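Local coordinates for Ice-binding protein (Flavobacteriaceae bacterium, PDB 5UYT) that probably binds ice crystals as a bacterial antifreeze protein, through right-handed beta-helical (beta-solenoid) ice-binding domains, at residues 218-223 and 272-277; 62-67 and 184-189; 299-304 and 312-317. All coordinates share one frame; numbering follows the deposited sequence.

Interaction 1: residues 218-223 and 272-277; sequences LGTVVC and TAQAAL
Gln274 carries the one flat side-chain group among the touching residues, and its carboxamide makes no close touch with Thr220; the meeting is at the CG methylene. Thr220 reaches that carbon with both of its branches, OG1 at 3.5 Å from Gln274 CG and CG2 a little farther from the same atom, the two side chains running at about a right angle to each other. Gln274 leaves the helix with CG anti to the backbone N (chi1 -177°) and then bends at chi2, which sends the amide past the threonine and on to Asp278. NE2 makes a weak hydrogen bond to Asp278 OD1, while OD2 of the same carboxylate accepts the backbone N-H of Thr220, so one acid one turn further along the helix ties both segments. Thr220 OG1 also lies 3.5 Å from Ala275 N, a proximity without a hydrogen bond. Deeper in, Val221 CG2 rests on Ala275 CB at 3.9 Å. The CA atoms of Val221 and Ala275 are only 4.8 Å apart; the small methyl lets the backbones come this close. Around this apolar end, Ala275 also touches Tyr224 and Phe227 of strand 224-228, and Val221 touches Leu403 of strand 397-404. The short 3-10 turn 220-223, tied by the Cys223-Cys422 disulfide, thus lies beside helix 270-288 where that helix packs along the beta-solenoid.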
ATOM      1  N   LEU A 218      -3.320 -12.021 -20.657  1.00 20.71           N
ATOM      2  CA  LEU A 218      -4.700 -12.543 -20.625  1.00 20.08           C
ATOM      3  C   LEU A 218      -5.139 -13.229 -21.936  1.00 20.69           C
ATOM      4  O   LEU A 218      -6.222 -13.834 -21.973  1.00 20.17           O
ATOM      5  CB  LEU A 218      -5.704 -11.448 -20.232  1.00 19.20           C
ATOM      6  CG  LEU A 218      -5.489 -10.815 -18.849  1.00 19.45           C
ATOM      7  CD1 LEU A 218      -6.526  -9.718 -18.644  1.00 19.42           C
ATOM      8  CD2 LEU A 218      -5.574 -11.856 -17.736  1.00 20.88           C
ATOM      9  N   GLY A 219      -4.328 -13.164 -23.005  1.00 21.02           N
ATOM     10  CA  GLY A 219      -4.808 -13.647 -24.316  1.00 21.69           C
ATOM     11  C   GLY A 219      -6.209 -13.126 -24.667  1.00 21.24           C
ATOM     12  O   GLY A 219      -6.496 -11.930 -24.501  1.00 20.41           O
ATOM     13  N   THR A 220      -7.084 -14.019 -25.143  1.00 21.92           N
ATOM     14  CA  THR A 220      -8.386 -13.583 -25.674  1.00 21.99           C
ATOM     15  C   THR A 220      -9.362 -13.214 -24.554  1.00 21.68           C
ATOM     16  O   THR A 220     -10.342 -12.509 -24.791  1.00 20.39           O
ATOM     17  CB  THR A 220      -9.043 -14.630 -26.601  1.00 23.18           C
ATOM     18  OG1 THR A 220      -9.381 -15.792 -25.814  1.00 24.29           O
ATOM     19  CG2 THR A 220      -8.108 -15.054 -27.741  1.00 24.60           C
ATOM     20  N   VAL A 221      -9.074 -13.643 -23.326  1.00 21.66           N
ATOM     21  CA  VAL A 221      -9.971 -13.326 -22.221  1.00 23.00           C
ATOM     22  C   VAL A 221      -9.933 -11.809 -21.855  1.00 22.39           C
ATOM     23  O   VAL A 221     -10.836 -11.301 -21.163  1.00 21.74           O
ATOM     24  CB  VAL A 221      -9.830 -14.351 -21.047  1.00 24.95           C
ATOM     25  CG1 VAL A 221      -8.897 -13.830 -19.983  1.00 26.38           C
ATOM     26  CG2 VAL A 221     -11.206 -14.600 -20.418  1.00 27.04           C
ATOM     27  N   VAL A 222      -8.959 -11.063 -22.426  1.00 22.55           N
ATOM     28  CA  VAL A 222      -8.960  -9.583 -22.345  1.00 22.12           C
ATOM     29  C   VAL A 222     -10.238  -8.965 -22.967  1.00 22.22           C
ATOM     30  O   VAL A 222     -10.656  -7.859 -22.587  1.00 21.70           O
ATOM     31  CB  VAL A 222      -7.705  -8.925 -23.005  1.00 22.37           C
ATOM     32  CG1 VAL A 222      -7.822  -8.865 -24.514  1.00 22.67           C
ATOM     33  CG2 VAL A 222      -7.467  -7.528 -22.432  1.00 21.90           C
ATOM     34  N   CYS A 223     -10.874  -9.702 -23.881  1.00 21.94           N
ATOM     35  CA  CYS A 223     -12.115  -9.240 -24.512  1.00 20.56           C
ATOM     36  C   CYS A 223     -13.369  -9.580 -23.741  1.00 19.23           C
ATOM     37  O   CYS A 223     -14.448  -9.160 -24.155  1.00 18.24           O
ATOM     38  CB  CYS A 223     -12.239  -9.791 -25.948  1.00 21.39           C
ATOM     39  SG  CYS A 223     -10.953  -9.107 -27.026  1.00 23.48           S
ATOM     40  N   THR A 272     -15.580 -18.947 -26.371  1.00 21.64           N
ATOM     41  CA  THR A 272     -15.558 -19.322 -24.949  1.00 20.99           C
ATOM     42  C   THR A 272     -14.506 -20.424 -24.695  1.00 22.89           C
ATOM     43  O   THR A 272     -13.905 -20.450 -23.631  1.00 21.91           O
ATOM     44  CB  THR A 272     -16.940 -19.754 -24.396  1.00 20.62           C
ATOM     45  OG1 THR A 272     -17.355 -20.978 -25.010  1.00 21.32           O
ATOM     46  CG2 THR A 272     -17.993 -18.648 -24.616  1.00 19.74           C
ATOM     47  N   ALA A 273     -14.298 -21.328 -25.668  1.00 23.66           N
ATOM     48  CA  ALA A 273     -13.306 -22.390 -25.501  1.00 25.68           C
ATOM     49  C   ALA A 273     -11.899 -21.802 -25.406  1.00 25.80           C
ATOM     50  O   ALA A 273     -11.105 -22.212 -24.535  1.00 26.10           O
ATOM     51  CB  ALA A 273     -13.410 -23.448 -26.622  1.00 26.36           C
ATOM     52  N   GLN A 274     -11.605 -20.822 -26.262  1.00 26.03           N
ATOM     53  CA  GLN A 274     -10.290 -20.177 -26.280  1.00 26.42           C
ATOM     54  C   GLN A 274     -10.094 -19.314 -25.044  1.00 24.73           C
ATOM     55  O   GLN A 274      -8.985 -19.281 -24.458  1.00 24.57           O
ATOM     56  CB  GLN A 274     -10.075 -19.349 -27.559  1.00 27.48           C
ATOM     57  CG  GLN A 274      -8.680 -18.714 -27.653  1.00 30.32           C
ATOM     58  CD  GLN A 274      -7.555 -19.741 -27.743  1.00 32.53           C
ATOM     59  OE1 GLN A 274      -7.664 -20.744 -28.434  1.00 34.65           O
ATOM     60  NE2 GLN A 274      -6.459 -19.479 -27.049  1.00 34.94           N
ATOM     61  N   ALA A 275     -11.163 -18.616 -24.646  1.00 22.44           N
ATOM     62  CA  ALA A 275     -11.121 -17.832 -23.414  1.00 21.53           C
ATOM     63  C   ALA A 275     -10.838 -18.735 -22.198  1.00 21.48           C
ATOM     64  O   ALA A 275     -10.090 -18.340 -21.307  1.00 21.30           O
ATOM     65  CB  ALA A 275     -12.398 -17.038 -23.216  1.00 20.27           C
ATOM     66  N   ALA A 276     -11.458 -19.908 -22.143  1.00 21.83           N
ATOM     67  CA  ALA A 276     -11.240 -20.806 -20.987  1.00 22.40           C
ATOM     68  C   ALA A 276      -9.766 -21.238 -20.882  1.00 23.09           C
ATOM     69  O   ALA A 276      -9.203 -21.300 -19.785  1.00 23.12           O
ATOM     70  CB  ALA A 276     -12.144 -22.045 -21.075  1.00 23.36           C
ATOM     71  N   LEU A 277      -9.153 -21.556 -22.016  1.00 23.55           N
ATOM     72  CA  LEU A 277      -7.723 -21.945 -22.030  1.00 25.20           C
ATOM     73  C   LEU A 277      -6.863 -20.785 -21.528  1.00 24.32           C
ATOM     74  O   LEU A 277      -5.965 -20.949 -20.693  1.00 24.31           O
ATOM     75  CB  LEU A 277      -7.287 -22.376 -23.444  1.00 26.64           C
ATOM     76  CG  LEU A 277      -7.911 -23.687 -23.943  1.00 29.51           C
ATOM     77  CD1 LEU A 277      -7.505 -23.992 -25.394  1.00 31.37           C
ATOM     78  CD2 LEU A 277      -7.496 -24.888 -23.073  1.00 32.17           C
TER

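Interaction 2: residues 62-67 and 184-189; sequences ADLLIA and RALSTT
Leu64 makes every close touch between helix 55-73 and the end of strand 180-187, and its two methyls do different work. The apolar part belongs to CD1, which sits 3.8 Å from Leu186 CB and equally close to Leu186 CD1, so that it touches both the base and one end methyl of Leu186, the two chains crossing at a slant. With CG opposite the backbone N (chi1 177°), the branch point of Leu64 is carried toward the strand. That branch carbon also meets a methyl of Thr188, Leu64 CG to Thr188 CG2 at 4.1 Å, the two side chains crossing at about a right angle.

The second kind of contact is carbon against backbone. Leu64 CD2 presses on the main chain where the strand gives way to a turn, 3.3 Å from Ser187 O, a snug fit for a methyl on a carbonyl oxygen.

The polar groups take their partners elsewhere: Ser187 OG bonds to Ala171 O, and Thr188 OG1 pairs with Asn169 OD1 and Asn170 N. The bonds to Asn169, Asn170 and Ala171 tie the turn to the neighbouring coil of the solenoid, while a weak bond from Thr189 N to Ser187 OG stays local to the turn. Phe15 of strand 12-16 touches both leucines and adds to the apolar surroundings. An alanine in place of Leu64 would probably open a gap over Leu186 and the Ser187 carbonyl, leaving the methyl of Thr188 without its mate on the helix. The contact between these two segments probably rests on shape and exclusion of water, since its close touches are made by carbon.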
ATOM      1  N   ALA A  62      23.316  -2.113  11.021  1.00 40.51           N
ATOM      2  CA  ALA A  62      24.649  -1.648  10.652  1.00 42.16           C
ATOM      3  C   ALA A  62      24.582  -0.350   9.865  1.00 41.36           C
ATOM      4  O   ALA A  62      25.363   0.564  10.127  1.00 41.69           O
ATOM      5  CB  ALA A  62      25.416  -2.715   9.879  1.00 44.19           C
ATOM      6  N   ASP A  63      23.637  -0.263   8.921  1.00 39.22           N
ATOM      7  CA  ASP A  63      23.504   0.934   8.096  1.00 38.70           C
ATOM      8  C   ASP A  63      22.919   2.120   8.860  1.00 37.81           C
ATOM      9  O   ASP A  63      23.234   3.276   8.535  1.00 38.57           O
ATOM     10  CB  ASP A  63      22.712   0.637   6.811  1.00 37.48           C
ATOM     11  CG  ASP A  63      23.469  -0.302   5.876  1.00 38.74           C
ATOM     12  OD1 ASP A  63      24.688  -0.515   6.116  1.00 40.17           O
ATOM     13  OD2 ASP A  63      22.862  -0.843   4.930  1.00 37.48           O
ATOM     14  N   LEU A  64      22.097   1.848   9.878  1.00 36.42           N
ATOM     15  CA  LEU A  64      21.549   2.930  10.720  1.00 35.76           C
ATOM     16  C   LEU A  64      22.695   3.572  11.515  1.00 37.35           C
ATOM     17  O   LEU A  64      22.746   4.795  11.675  1.00 37.32           O
ATOM     18  CB  LEU A  64      20.449   2.438  11.675  1.00 34.64           C
ATOM     19  CG  LEU A  64      19.858   3.486  12.644  1.00 34.20           C
ATOM     20  CD1 LEU A  64      19.309   4.693  11.896  1.00 32.88           C
ATOM     21  CD2 LEU A  64      18.773   2.884  13.526  1.00 33.33           C
ATOM     22  N   LEU A  65      23.600   2.727  12.008  1.00 38.72           N
ATOM     23  CA  LEU A  65      24.819   3.203  12.695  1.00 40.88           C
ATOM     24  C   LEU A  65      25.660   4.136  11.810  1.00 41.90           C
ATOM     25  O   LEU A  65      26.024   5.242  12.237  1.00 42.29           O
ATOM     26  CB  LEU A  65      25.643   2.022  13.180  1.00 42.49           C
ATOM     27  CG  LEU A  65      26.899   2.398  13.976  1.00 44.89           C
ATOM     28  CD1 LEU A  65      26.544   3.125  15.268  1.00 45.09           C
ATOM     29  CD2 LEU A  65      27.715   1.142  14.238  1.00 47.25           C
ATOM     30  N   ILE A  66      25.959   3.688  10.588  1.00 41.94           N
ATOM     31  CA  ILE A  66      26.682   4.498   9.597  1.00 42.91           C
ATOM     32  C   ILE A  66      25.978   5.848   9.329  1.00 41.66           C
ATOM     33  O   ILE A  66      26.650   6.900   9.322  1.00 42.80           O
ATOM     34  CB  ILE A  66      26.863   3.722   8.268  1.00 43.34           C
ATOM     35  CG1 ILE A  66      27.859   2.568   8.450  1.00 45.24           C
ATOM     36  CG2 ILE A  66      27.358   4.645   7.157  1.00 44.48           C
ATOM     37  CD1 ILE A  66      27.759   1.532   7.349  1.00 44.92           C
ATOM     38  N   ALA A  67      24.653   5.796   9.099  1.00 39.05           N
ATOM     39  CA  ALA A  67      23.801   6.991   8.965  1.00 37.52           C
ATOM     40  C   ALA A  67      23.928   7.928  10.179  1.00 38.11           C
ATOM     41  O   ALA A  67      24.136   9.138  10.001  1.00 38.29           O
ATOM     42  CB  ALA A  67      22.332   6.611   8.733  1.00 35.44           C
ATOM     43  N   ARG A 184      10.545   8.160   8.699  1.00 23.96           N
ATOM     44  CA  ARG A 184      10.865   6.895   9.348  1.00 24.43           C
ATOM     45  C   ARG A 184      11.099   7.152  10.826  1.00 24.86           C
ATOM     46  O   ARG A 184      11.569   8.248  11.202  1.00 25.17           O
ATOM     47  CB  ARG A 184      12.149   6.294   8.737  1.00 24.99           C
ATOM     48  CG  ARG A 184      12.013   5.866   7.275  1.00 25.24           C
ATOM     49  CD  ARG A 184      13.375   5.457   6.703  1.00 25.54           C
ATOM     50  NE  ARG A 184      13.267   5.043   5.292  1.00 25.33           N
ATOM     51  CZ  ARG A 184      13.486   5.846   4.245  1.00 25.80           C
ATOM     52  NH1 ARG A 184      13.838   7.112   4.430  1.00 26.02           N
ATOM     53  NH2 ARG A 184      13.351   5.383   2.992  1.00 25.67           N
ATOM     54  N   ALA A 185      10.757   6.170  11.666  1.00 24.84           N
ATOM     55  CA  ALA A 185      11.181   6.177  13.068  1.00 25.78           C
ATOM     56  C   ALA A 185      12.218   5.078  13.233  1.00 26.40           C
ATOM     57  O   ALA A 185      11.912   3.890  13.080  1.00 25.98           O
ATOM     58  CB  ALA A 185       9.987   5.978  14.019  1.00 25.57           C
ATOM     59  N   LEU A 186      13.452   5.503  13.491  1.00 26.70           N
ATOM     60  CA  LEU A 186      14.612   4.624  13.570  1.00 27.42           C
ATOM     61  C   LEU A 186      15.332   4.860  14.892  1.00 28.26           C
ATOM     62  O   LEU A 186      15.686   6.003  15.195  1.00 28.21           O
ATOM     63  CB  LEU A 186      15.584   4.944  12.421  1.00 28.17           C
ATOM     64  CG  LEU A 186      15.023   4.986  10.987  1.00 28.26           C
ATOM     65  CD1 LEU A 186      16.084   5.558  10.049  1.00 28.97           C
ATOM     66  CD2 LEU A 186      14.580   3.601  10.532  1.00 28.65           C
ATOM     67  N   SER A 187      15.562   3.790  15.655  1.00 28.47           N
ATOM     68  CA  SER A 187      16.364   3.868  16.898  1.00 29.61           C
ATOM     69  C   SER A 187      17.619   2.994  16.836  1.00 30.95           C
ATOM     70  O   SER A 187      17.558   1.834  16.411  1.00 31.49           O
ATOM     71  CB  SER A 187      15.535   3.467  18.121  1.00 29.54           C
ATOM     72  OG  SER A 187      16.367   3.399  19.306  1.00 30.60           O
ATOM     73  N   THR A 188      18.749   3.535  17.308  1.00 32.52           N
ATOM     74  CA  THR A 188      20.017   2.785  17.387  1.00 33.86           C
ATOM     75  C   THR A 188      20.055   1.813  18.565  1.00 34.44           C
ATOM     76  O   THR A 188      20.953   0.990  18.641  1.00 34.86           O
ATOM     77  CB  THR A 188      21.236   3.718  17.510  1.00 35.04           C
ATOM     78  OG1 THR A 188      21.067   4.539  18.665  1.00 35.69           O
ATOM     79  CG2 THR A 188      21.359   4.607  16.283  1.00 34.82           C
ATOM     80  N   THR A 189      19.121   1.981  19.505  1.00 34.16           N
ATOM     81  CA  THR A 189      18.626   0.958  20.459  1.00 34.51           C
ATOM     82  C   THR A 189      17.636   1.697  21.361  1.00 34.45           C
ATOM     83  O   THR A 189      17.900   2.842  21.789  1.00 34.50           O
ATOM     84  CB  THR A 189      19.676   0.086  21.300  1.00 36.81           C
ATOM     85  OG1 THR A 189      19.582   0.350  22.705  1.00 37.83           O
ATOM     86  CG2 THR A 189      21.099   0.138  20.830  1.00 36.95           C
TER

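Interaction 3: residues 299-304 and 312-317; sequences AAFGQN and YLLNAA
Two torsions set Phe301 against Leu314: the ring of Phe301 is carried out opposite its backbone N (chi1 -173°), and Leu314 sends CG to the side away from its carbonyl carbon (chi1 -71°). The two side chains cross at about a right angle. Leu314 CD1 comes down over one face of the ring as a CH-pi contact, 4.1 Å from the Phe301 centroid and 17° off the ring normal. The methyl is displaced toward the rim, on the CD1-CE1 side, where it lies 4.0 Å from Phe301 CE1. The second methyl stays on that same face but lies out past the rim, Leu314 CD2 being 3.9 Å from Phe301 CD1. Both residues are buried and both also touch Leu295, while Val324, Leu320 and Thr318 pack on Phe301.

This is the inside of a right-handed beta-helix: strand 311-314 pairs in parallel with 293-294 and 336-340, and its Leu314 points inward to meet an aromatic ring brought in from the loop 299-304. That loop has its own brace, a nearly straight bond from Gln303 NE2 to Ala300 O at 3.1 Å, which bridges the residues flanking Phe301 and Gly302. At the other end of the strand segment, Tyr312 OH hydrogen-bonds to Asp47 OD1, a residue from the first ice-binding-like region of the chain.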
ATOM      1  N   ALA A 299      -8.831 -11.212   7.243  1.00 19.86           N
ATOM      2  CA  ALA A 299     -10.183 -10.869   7.747  1.00 20.10           C
ATOM      3  C   ALA A 299     -10.362  -9.361   7.917  1.00 19.98           C
ATOM      4  O   ALA A 299     -11.501  -8.880   7.958  1.00 19.85           O
ATOM      5  CB  ALA A 299     -10.456 -11.579   9.068  1.00 21.19           C
ATOM      6  N   ALA A 300      -9.246  -8.625   7.989  1.00 19.40           N
ATOM      7  CA  ALA A 300      -9.267  -7.184   8.288  1.00 19.78           C
ATOM      8  C   ALA A 300      -8.869  -6.312   7.071  1.00 18.72           C
ATOM      9  O   ALA A 300      -8.593  -5.120   7.206  1.00 19.61           O
ATOM     10  CB  ALA A 300      -8.337  -6.920   9.494  1.00 21.37           C
ATOM     11  N   PHE A 301      -8.854  -6.907   5.884  1.00 18.60           N
ATOM     12  CA  PHE A 301      -8.447  -6.213   4.641  1.00 17.95           C
ATOM     13  C   PHE A 301      -9.390  -5.028   4.365  1.00 18.42           C
ATOM     14  O   PHE A 301     -10.578  -5.085   4.660  1.00 18.78           O
ATOM     15  CB  PHE A 301      -8.489  -7.255   3.488  1.00 17.50           C
ATOM     16  CG  PHE A 301      -7.956  -6.777   2.170  1.00 16.92           C
ATOM     17  CD1 PHE A 301      -6.589  -6.455   1.992  1.00 17.30           C
ATOM     18  CD2 PHE A 301      -8.809  -6.718   1.062  1.00 16.95           C
ATOM     19  CE1 PHE A 301      -6.129  -6.046   0.715  1.00 17.52           C
ATOM     20  CE2 PHE A 301      -8.352  -6.335  -0.205  1.00 17.19           C
ATOM     21  CZ  PHE A 301      -7.011  -5.989  -0.376  1.00 16.94           C
ATOM     22  N   GLY A 302      -8.849  -3.967   3.782  1.00 18.81           N
ATOM     23  CA  GLY A 302      -9.615  -2.726   3.600  1.00 18.62           C
ATOM     24  C   GLY A 302      -9.289  -1.770   4.728  1.00 18.29           C
ATOM     25  O   GLY A 302      -8.128  -1.607   5.120  1.00 18.04           O
ATOM     26  N   GLN A 303     -10.320  -1.125   5.240  1.00 18.73           N
ATOM     27  CA  GLN A 303     -10.173  -0.165   6.343  1.00 19.60           C
ATOM     28  C   GLN A 303      -9.120   0.877   6.011  1.00 19.34           C
ATOM     29  O   GLN A 303      -8.315   1.249   6.880  1.00 19.66           O
ATOM     30  CB  GLN A 303      -9.795  -0.882   7.646  1.00 22.04           C
ATOM     31  CG  GLN A 303     -10.792  -1.946   8.075  1.00 24.42           C
ATOM     32  CD  GLN A 303     -10.458  -2.421   9.464  1.00 27.61           C
ATOM     33  OE1 GLN A 303     -10.776  -1.758  10.431  1.00 30.71           O
ATOM     34  NE2 GLN A 303      -9.734  -3.520   9.566  1.00 30.57           N
ATOM     35  N   ASN A 304      -9.139   1.340   4.762  1.00 18.21           N
ATOM     36  CA  ASN A 304      -8.256   2.398   4.278  1.00 19.10           C
ATOM     37  C   ASN A 304      -6.779   1.980   4.167  1.00 19.32           C
ATOM     38  O   ASN A 304      -5.871   2.829   4.207  1.00 19.75           O
ATOM     39  CB  ASN A 304      -8.471   3.685   5.110  1.00 21.38           C
ATOM     40  CG  ASN A 304      -9.945   3.975   5.327  1.00 23.30           C
ATOM     41  OD1 ASN A 304     -10.428   4.037   6.459  1.00 29.72           O
ATOM     42  ND2 ASN A 304     -10.668   4.102   4.258  1.00 24.52           N
ATOM     43  N   TYR A 312       1.212  -9.295  -3.640  1.00 19.50           N
ATOM     44  CA  TYR A 312       0.821  -9.488  -2.229  1.00 19.06           C
ATOM     45  C   TYR A 312       0.213 -10.854  -2.059  1.00 19.32           C
ATOM     46  O   TYR A 312      -0.404 -11.378  -2.998  1.00 18.33           O
ATOM     47  CB  TYR A 312      -0.243  -8.457  -1.847  1.00 18.69           C
ATOM     48  CG  TYR A 312       0.327  -7.067  -1.780  1.00 18.95           C
ATOM     49  CD1 TYR A 312       1.030  -6.645  -0.642  1.00 19.77           C
ATOM     50  CD2 TYR A 312       0.219  -6.183  -2.869  1.00 18.92           C
ATOM     51  CE1 TYR A 312       1.583  -5.365  -0.570  1.00 18.91           C
ATOM     52  CE2 TYR A 312       0.771  -4.901  -2.803  1.00 18.38           C
ATOM     53  CZ  TYR A 312       1.447  -4.501  -1.650  1.00 18.54           C
ATOM     54  OH  TYR A 312       2.029  -3.245  -1.539  1.00 18.01           O
ATOM     55  N   LEU A 313       0.345 -11.407  -0.858  1.00 19.88           N
ATOM     56  CA  LEU A 313      -0.369 -12.637  -0.475  1.00 20.58           C
ATOM     57  C   LEU A 313      -1.294 -12.348   0.715  1.00 20.42           C
ATOM     58  O   LEU A 313      -0.864 -11.806   1.751  1.00 20.18           O
ATOM     59  CB  LEU A 313       0.614 -13.757  -0.073  1.00 21.76           C
ATOM     60  CG  LEU A 313      -0.050 -15.028   0.485  1.00 22.71           C
ATOM     61  CD1 LEU A 313      -0.916 -15.765  -0.542  1.00 23.39           C
ATOM     62  CD2 LEU A 313       1.023 -15.942   1.078  1.00 24.36           C
ATOM     63  N   LEU A 314      -2.568 -12.682   0.551  1.00 19.44           N
ATOM     64  CA  LEU A 314      -3.481 -12.792   1.685  1.00 19.64           C
ATOM     65  C   LEU A 314      -3.722 -14.298   1.858  1.00 20.38           C
ATOM     66  O   LEU A 314      -4.402 -14.899   1.025  1.00 20.12           O
ATOM     67  CB  LEU A 314      -4.786 -12.044   1.380  1.00 18.86           C
ATOM     68  CG  LEU A 314      -4.629 -10.511   1.373  1.00 18.69           C
ATOM     69  CD1 LEU A 314      -5.535  -9.933   0.305  1.00 18.07           C
ATOM     70  CD2 LEU A 314      -5.004  -9.927   2.734  1.00 18.91           C
ATOM     71  N   ASN A 315      -3.172 -14.897   2.923  1.00 20.78           N
ATOM     72  CA  ASN A 315      -3.095 -16.369   3.006  1.00 21.84           C
ATOM     73  C   ASN A 315      -4.331 -17.061   3.648  1.00 22.46           C
ATOM     74  O   ASN A 315      -4.193 -18.122   4.281  1.00 23.31           O
ATOM     75  CB  ASN A 315      -1.794 -16.822   3.688  1.00 23.31           C
ATOM     76  CG  ASN A 315      -1.431 -18.268   3.329  1.00 24.93           C
ATOM     77  OD1 ASN A 315      -1.698 -18.724   2.205  1.00 25.09           O
ATOM     78  ND2 ASN A 315      -0.863 -18.996   4.275  1.00 26.57           N
ATOM     79  N   ALA A 316      -5.515 -16.461   3.469  1.00 20.85           N
ATOM     80  CA  ALA A 316      -6.777 -16.971   4.043  1.00 21.47           C
ATOM     81  C   ALA A 316      -7.922 -16.325   3.311  1.00 20.72           C
ATOM     82  O   ALA A 316      -7.708 -15.397   2.526  1.00 19.91           O
ATOM     83  CB  ALA A 316      -6.876 -16.618   5.548  1.00 21.89           C
ATOM     84  N   ALA A 317      -9.141 -16.794   3.580  1.00 20.97           N
ATOM     85  CA  ALA A 317     -10.338 -16.090   3.105  1.00 20.04           C
ATOM     86  C   ALA A 317     -10.206 -14.612   3.465  1.00 20.02           C
ATOM     87  O   ALA A 317      -9.783 -14.272   4.598  1.00 19.78           O
ATOM     88  CB  ALA A 317     -11.574 -16.675   3.769  1.00 21.03           C
TER

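Overall arrangement
From the N terminus, interaction 2 comes first: it closes a loop of 116 residues and sets helix 55-73 on strand 180-187 of the first solenoid. Interaction 1 follows, spanning 48 residues and setting helix 270-288 beside the turn that leads into the second solenoid. Interaction 3 is the most local, with seven residues between its segments, and joins a loop to a strand of that second solenoid, its Phe301-Leu314 part buried. The three are strictly in series, neither nested nor crossing, and none touches another. Interactions 1 and 2 fall on opposite sides of the chain's centre, their centres about 51 Å apart, whereas interaction 3 lies nearer the middle, its centre about 12 Å from the centre of the chain.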